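PDB 6LPH: suppressor of fused homolog from Drosophila melanogaster, which probably sequesters transcription factors and probably binds a nuclear localization sequence; this chain is the N-terminal part of the protein, from a complex with Fu. Local coordinates for residues G214-G226 against R236-N250. Residues are numbered along the deposited sequence; the frame is centred on the assembly and turned at random.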
loop_
_atom_site.group_PDB
_atom_site.type_symbol
_atom_site.label_atom_id
_atom_site.label_comp_id
_atom_site.label_asym_id
_atom_site.label_seq_id
_atom_site.Cartn_x
_atom_site.Cartn_y
_atom_site.Cartn_z
ATOM N N GLY A 214 2.266 12.685 -14.820
ATOM C CA GLY A 214 1.198 13.223 -15.682
ATOM C C GLY A 214 -0.033 12.304 -15.715
ATOM O O GLY A 214 -1.178 12.778 -15.696
ATOM N N VAL A 215 0.183 10.990 -15.752
ATOM C CA VAL A 215 -0.950 10.036 -15.643
ATOM C C VAL A 215 -1.617 10.091 -14.244
ATOM O O VAL A 215 -2.855 10.073 -14.140
ATOM C CB VAL A 215 -0.544 8.582 -16.012
ATOM C CG1 VAL A 215 -1.718 7.635 -15.834
ATOM C CG2 VAL A 215 -0.019 8.512 -17.443
ATOM N N LEU A 216 -0.813 10.151 -13.179
ATOM C CA LEU A 216 -1.378 10.283 -11.815
ATOM C C LEU A 216 -2.219 11.553 -11.696
ATOM O O LEU A 216 -3.288 11.545 -11.068
ATOM C CB LEU A 216 -0.281 10.317 -10.755
ATOM C CG LEU A 216 0.452 8.985 -10.577
ATOM C CD1 LEU A 216 1.693 9.138 -9.714
ATOM C CD2 LEU A 216 -0.469 7.877 -10.052
ATOM N N ASN A 217 -1.735 12.633 -12.317
ATOM C CA ASN A 217 -2.442 13.900 -12.294
ATOM C C ASN A 217 -3.794 13.788 -12.964
ATOM O O ASN A 217 -4.776 14.373 -12.462
ATOM C CB ASN A 217 -1.636 15.004 -12.972
ATOM C CG ASN A 217 -0.603 15.629 -12.052
ATOM O OD1 ASN A 217 -0.717 15.554 -10.823
ATOM N ND2 ASN A 217 0.418 16.260 -12.643
ATOM N N PHE A 218 -3.849 13.030 -14.071
ATOM C CA PHE A 218 -5.126 12.753 -14.759
ATOM C C PHE A 218 -6.091 12.008 -13.841
ATOM O O PHE A 218 -7.262 12.381 -13.736
ATOM C CB PHE A 218 -4.926 11.896 -16.022
ATOM C CG PHE A 218 -4.259 12.607 -17.169
ATOM C CD1 PHE A 218 -4.309 14.008 -17.300
ATOM C CD2 PHE A 218 -3.594 11.855 -18.157
ATOM C CE1 PHE A 218 -3.698 14.644 -18.382
ATOM C CE2 PHE A 218 -2.991 12.487 -19.247
ATOM C CZ PHE A 218 -3.031 13.880 -19.347
ATOM N N LEU A 219 -5.594 10.947 -13.193
ATOM C CA LEU A 219 -6.390 10.116 -12.270
ATOM C C LEU A 219 -6.995 10.887 -11.094
ATOM O O LEU A 219 -8.112 10.593 -10.657
ATOM C CB LEU A 219 -5.552 8.937 -11.752
ATOM C CG LEU A 219 -5.060 7.910 -12.792
ATOM C CD1 LEU A 219 -4.017 6.979 -12.179
ATOM C CD2 LEU A 219 -6.223 7.093 -13.339
ATOM N N ARG A 220 -6.263 11.888 -10.610
ATOM C CA ARG A 220 -6.675 12.673 -9.447
ATOM C C ARG A 220 -7.868 13.574 -9.699
ATOM O O ARG A 220 -8.464 14.080 -8.738
ATOM C CB ARG A 220 -5.541 13.590 -8.972
ATOM C CG ARG A 220 -4.465 12.953 -8.136
ATOM C CD ARG A 220 -3.399 14.005 -7.772
ATOM N NE ARG A 220 -2.251 13.397 -7.070
ATOM C CZ ARG A 220 -1.008 13.262 -7.559
ATOM N NH1 ARG A 220 -0.688 13.679 -8.782
ATOM N NH2 ARG A 220 -0.062 12.681 -6.826
ATOM N N GLN A 221 -8.192 13.780 -10.975
ATOM C CA GLN A 221 -9.129 14.820 -11.422
ATOM C C GLN A 221 -10.588 14.458 -11.192
ATOM O O GLN A 221 -11.441 15.327 -11.159
ATOM C CB GLN A 221 -8.957 15.018 -12.928
ATOM C CG GLN A 221 -8.728 16.434 -13.360
ATOM C CD GLN A 221 -7.275 16.820 -13.241
ATOM O OE1 GLN A 221 -6.565 16.917 -14.246
ATOM N NE2 GLN A 221 -6.815 17.030 -12.014
ATOM N N ASP A 222 -10.884 13.168 -11.096
ATOM C CA ASP A 222 -12.251 12.736 -10.900
ATOM C C ASP A 222 -12.313 11.647 -9.853
ATOM O O ASP A 222 -11.392 10.844 -9.747
ATOM C CB ASP A 222 -12.839 12.223 -12.219
ATOM C CG ASP A 222 -14.361 12.156 -12.178
ATOM O OD1 ASP A 222 -15.020 13.119 -12.641
ATOM O OD2 ASP A 222 -14.903 11.164 -11.644
ATOM N N MET A 223 -13.408 11.621 -9.088
ATOM C CA MET A 223 -13.663 10.529 -8.154
ATOM C C MET A 223 -13.655 9.144 -8.805
ATOM O O MET A 223 -13.150 8.187 -8.229
ATOM C CB MET A 223 -15.012 10.728 -7.482
ATOM C CG MET A 223 -14.858 11.104 -6.057
ATOM S SD MET A 223 -14.490 9.680 -5.014
ATOM C CE MET A 223 -15.385 10.396 -3.638
ATOM N N GLN A 224 -14.210 9.048 -10.008
ATOM C CA GLN A 224 -14.300 7.758 -10.719
ATOM C C GLN A 224 -12.920 7.113 -10.933
ATOM O O GLN A 224 -12.812 5.892 -10.991
ATOM C CB GLN A 224 -15.001 7.933 -12.069
ATOM C CG GLN A 224 -16.423 8.467 -11.957
ATOM C CD GLN A 224 -17.067 8.738 -13.314
ATOM O OE1 GLN A 224 -17.510 7.810 -14.015
ATOM N NE2 GLN A 224 -17.144 10.019 -13.683
ATOM N N THR A 225 -11.869 7.925 -11.023
ATOM C CA THR A 225 -10.522 7.384 -11.255
ATOM C C THR A 225 -9.585 7.432 -10.017
ATOM O O THR A 225 -8.384 7.142 -10.127
ATOM C CB THR A 225 -9.852 8.058 -12.477
ATOM O OG1 THR A 225 -9.886 9.484 -12.302
ATOM C CG2 THR A 225 -10.597 7.689 -13.769
ATOM N N GLY A 226 -10.145 7.760 -8.848
ATOM C CA GLY A 226 -9.405 7.693 -7.599
ATOM C C GLY A 226 -9.517 8.927 -6.704
ATOM O O GLY A 226 -9.170 8.868 -5.521
ATOM N N ARG A 236 -13.083 -0.908 -10.886
ATOM C CA ARG A 236 -13.128 0.152 -11.909
ATOM C C ARG A 236 -13.252 -0.438 -13.311
ATOM O O ARG A 236 -12.528 -1.366 -13.669
ATOM C CB ARG A 236 -11.893 1.058 -11.867
ATOM C CG ARG A 236 -12.286 2.444 -12.271
ATOM C CD ARG A 236 -11.218 3.442 -12.662
ATOM N NE ARG A 236 -9.827 3.245 -12.244
ATOM C CZ ARG A 236 -8.811 3.520 -13.078
ATOM N NH1 ARG A 236 -7.538 3.394 -12.713
ATOM N NH2 ARG A 236 -9.083 3.921 -14.324
ATOM N N GLN A 237 -14.117 0.148 -14.117
ATOM C CA GLN A 237 -14.482 -0.481 -15.395
ATOM C C GLN A 237 -13.819 0.152 -16.598
ATOM O O GLN A 237 -13.638 -0.508 -17.610
ATOM C CB GLN A 237 -16.003 -0.523 -15.583
ATOM C CG GLN A 237 -16.734 -1.601 -14.767
ATOM C CD GLN A 237 -16.085 -2.976 -14.855
ATOM O OE1 GLN A 237 -15.732 -3.569 -13.841
ATOM N NE2 GLN A 237 -15.899 -3.478 -16.072
ATOM N N MET A 238 -13.435 1.421 -16.475
ATOM C CA MET A 238 -12.923 2.190 -17.613
ATOM C C MET A 238 -11.688 2.960 -17.189
ATOM O O MET A 238 -11.621 3.408 -16.044
ATOM C CB MET A 238 -13.995 3.159 -18.137
ATOM C CG MET A 238 -15.057 2.481 -19.012
ATOM S SD MET A 238 -16.442 3.533 -19.497
ATOM C CE MET A 238 -15.677 4.610 -20.705
ATOM N N SER A 239 -10.716 3.098 -18.101
ATOM C CA SER A 239 -9.501 3.850 -17.814
ATOM C C SER A 239 -9.788 5.315 -17.937
ATOM O O SER A 239 -10.822 5.730 -18.494
ATOM C CB SER A 239 -8.369 3.493 -18.779
ATOM O OG SER A 239 -8.625 4.024 -20.066
ATOM N N VAL A 240 -8.840 6.117 -17.461
ATOM C CA VAL A 240 -8.983 7.561 -17.519
ATOM C C VAL A 240 -9.089 8.041 -18.969
ATOM O O VAL A 240 -9.816 8.996 -19.272
ATOM C CB VAL A 240 -7.821 8.261 -16.770
ATOM C CG1 VAL A 240 -6.494 8.107 -17.528
ATOM C CG2 VAL A 240 -8.168 9.719 -16.496
ATOM N N PHE A 241 -8.357 7.375 -19.866
ATOM C CA PHE A 241 -8.366 7.743 -21.269
ATOM C C PHE A 241 -9.703 7.391 -21.939
ATOM O O PHE A 241 -10.103 8.050 -22.904
ATOM C CB PHE A 241 -7.186 7.066 -21.999
ATOM C CG PHE A 241 -5.843 7.417 -21.424
ATOM C CD1 PHE A 241 -5.066 6.446 -20.782
ATOM C CD2 PHE A 241 -5.375 8.726 -21.478
ATOM C CE1 PHE A 241 -3.842 6.777 -20.225
ATOM C CE2 PHE A 241 -4.149 9.063 -20.923
ATOM C CZ PHE A 241 -3.378 8.089 -20.294
ATOM N N GLU A 242 -10.369 6.341 -21.457
ATOM C CA GLU A 242 -11.738 6.007 -21.911
ATOM C C GLU A 242 -12.740 7.010 -21.346
ATOM O O GLU A 242 -13.637 7.453 -22.061
ATOM C CB GLU A 242 -12.174 4.602 -21.474
ATOM C CG GLU A 242 -11.480 3.453 -22.165
ATOM C CD GLU A 242 -11.846 2.117 -21.548
ATOM O OE1 GLU A 242 -11.202 1.707 -20.557
ATOM O OE2 GLU A 242 -12.782 1.469 -22.060
ATOM N N LEU A 243 -12.602 7.368 -20.072
ATOM C CA LEU A 243 -13.586 8.265 -19.434
ATOM C C LEU A 243 -13.455 9.711 -19.905
ATOM O O LEU A 243 -14.466 10.418 -20.068
ATOM C CB LEU A 243 -13.500 8.198 -17.896
ATOM C CG LEU A 243 -13.953 6.872 -17.252
ATOM C CD1 LEU A 243 -13.453 6.730 -15.816
ATOM C CD2 LEU A 243 -15.462 6.653 -17.326
ATOM N N PHE A 244 -12.212 10.135 -20.105
ATOM C CA PHE A 244 -11.887 11.497 -20.480
ATOM C C PHE A 244 -10.922 11.523 -21.669
ATOM O O PHE A 244 -9.724 11.798 -21.505
ATOM C CB PHE A 244 -11.316 12.252 -19.271
ATOM C CG PHE A 244 -12.187 12.167 -18.051
ATOM C CD1 PHE A 244 -13.370 12.905 -17.970
ATOM C CD2 PHE A 244 -11.843 11.335 -16.988
ATOM C CE1 PHE A 244 -14.191 12.816 -16.845
ATOM C CE2 PHE A 244 -12.656 11.249 -15.859
ATOM C CZ PHE A 244 -13.835 11.987 -15.788
ATOM N N PRO A 245 -11.449 11.277 -22.884
ATOM C CA PRO A 245 -10.586 11.063 -24.052
ATOM C C PRO A 245 -9.708 12.277 -24.382
ATOM O O PRO A 245 -8.677 12.143 -25.034
ATOM C CB PRO A 245 -11.581 10.767 -25.166
ATOM C CG PRO A 245 -12.774 10.197 -24.466
ATOM C CD PRO A 245 -12.869 11.001 -23.199
ATOM N N GLU A 246 -10.100 13.447 -23.903
ATOM C CA GLU A 246 -9.249 14.637 -23.973
ATOM C C GLU A 246 -7.796 14.459 -23.469
ATOM O O GLU A 246 -6.850 15.104 -23.968
ATOM C CB GLU A 246 -9.909 15.793 -23.214
ATOM C CG GLU A 246 -10.555 15.427 -21.883
ATOM C CD GLU A 246 -12.068 15.301 -21.970
ATOM O OE1 GLU A 246 -12.561 14.173 -22.184
ATOM O OE2 GLU A 246 -12.767 16.336 -21.832
ATOM N N THR A 247 -7.634 13.617 -22.456
ATOM C CA THR A 247 -6.313 13.315 -21.910
ATOM C C THR A 247 -5.361 12.675 -22.926
ATOM O O THR A 247 -4.145 12.757 -22.758
ATOM C CB THR A 247 -6.419 12.448 -20.643
ATOM O OG1 THR A 247 -7.154 11.252 -20.942
ATOM C CG2 THR A 247 -7.149 13.244 -19.507
ATOM N N LEU A 248 -5.909 12.068 -23.986
ATOM C CA LEU A 248 -5.092 11.444 -25.036
ATOM C C LEU A 248 -4.245 12.448 -25.817
ATOM O O LEU A 248 -3.240 12.078 -26.432
ATOM C CB LEU A 248 -5.964 10.646 -26.017
ATOM C CG LEU A 248 -6.708 9.437 -25.435
ATOM C CD1 LEU A 248 -7.871 9.032 -26.314
ATOM C CD2 LEU A 248 -5.770 8.245 -25.228
ATOM N N LEU A 249 -4.644 13.717 -25.791
ATOM C CA LEU A 249 -3.946 14.750 -26.570
ATOM C C LEU A 249 -2.511 14.984 -26.090
ATOM O O LEU A 249 -1.652 15.414 -26.859
ATOM C CB LEU A 249 -4.751 16.052 -26.600
ATOM C CG LEU A 249 -6.004 15.990 -27.488
ATOM C CD1 LEU A 249 -6.805 17.279 -27.413
ATOM C CD2 LEU A 249 -5.670 15.683 -28.940
ATOM N N ASN A 250 -2.259 14.657 -24.829
ATOM C CA ASN A 250 -0.932 14.838 -24.222
ATOM C C ASN A 250 0.061 13.744 -24.626
ATOM O O ASN A 250 1.251 13.852 -24.341
ATOM C CB ASN A 250 -1.048 14.885 -22.692
ATOM C CG ASN A 250 -2.045 15.908 -22.217
ATOM O OD1 ASN A 250 -1.675 17.024 -21.875
ATOM N ND2 ASN A 250 -3.326 15.536 -22.199
#
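Thr247 sets its methyl almost squarely over the Phe218 ring, a CH-pi contact with CG2 3.7 Å from the centroid and 13° off the ring normal. No hydrogen bond crosses between the segments: the C-terminal end of helix 201-219 and the loop after it pack on short helix 240-243 and the 3-10 turns 245-250, at the margin of the SUFU N-terminal domain. Thr247 OG1 makes a hydrogen bond back to Phe244 O, which goes with a chi1 of 56° and helps to hold CG2 turned to the ring. Gly214 O sits over the opposite face, toward the rim, while the side chain of Phe241 crosses that of Phe218 at about a right angle, its CE2 4.0 Å from Phe218 CD2. An alanine in place of Phe218 would probably leave the Thr247 methyl without its aromatic face and open a gap beside Phe241. Further along, the side chains of Thr225 and Leu243 run past each other in opposite directions, Thr225 CG2 3.6 Å from Leu243 CD1, with Thr225 OG1 tied to Leu219 O. Arg236, bent at chi3, brings its CD against Gln224 O while its guanidinium is held by a salt bridge to Glu203. At the far end, Asn250 ND2, bonded almost straight (171°) to Thr247 O, also comes within 3.3 Å of Phe218 CZ.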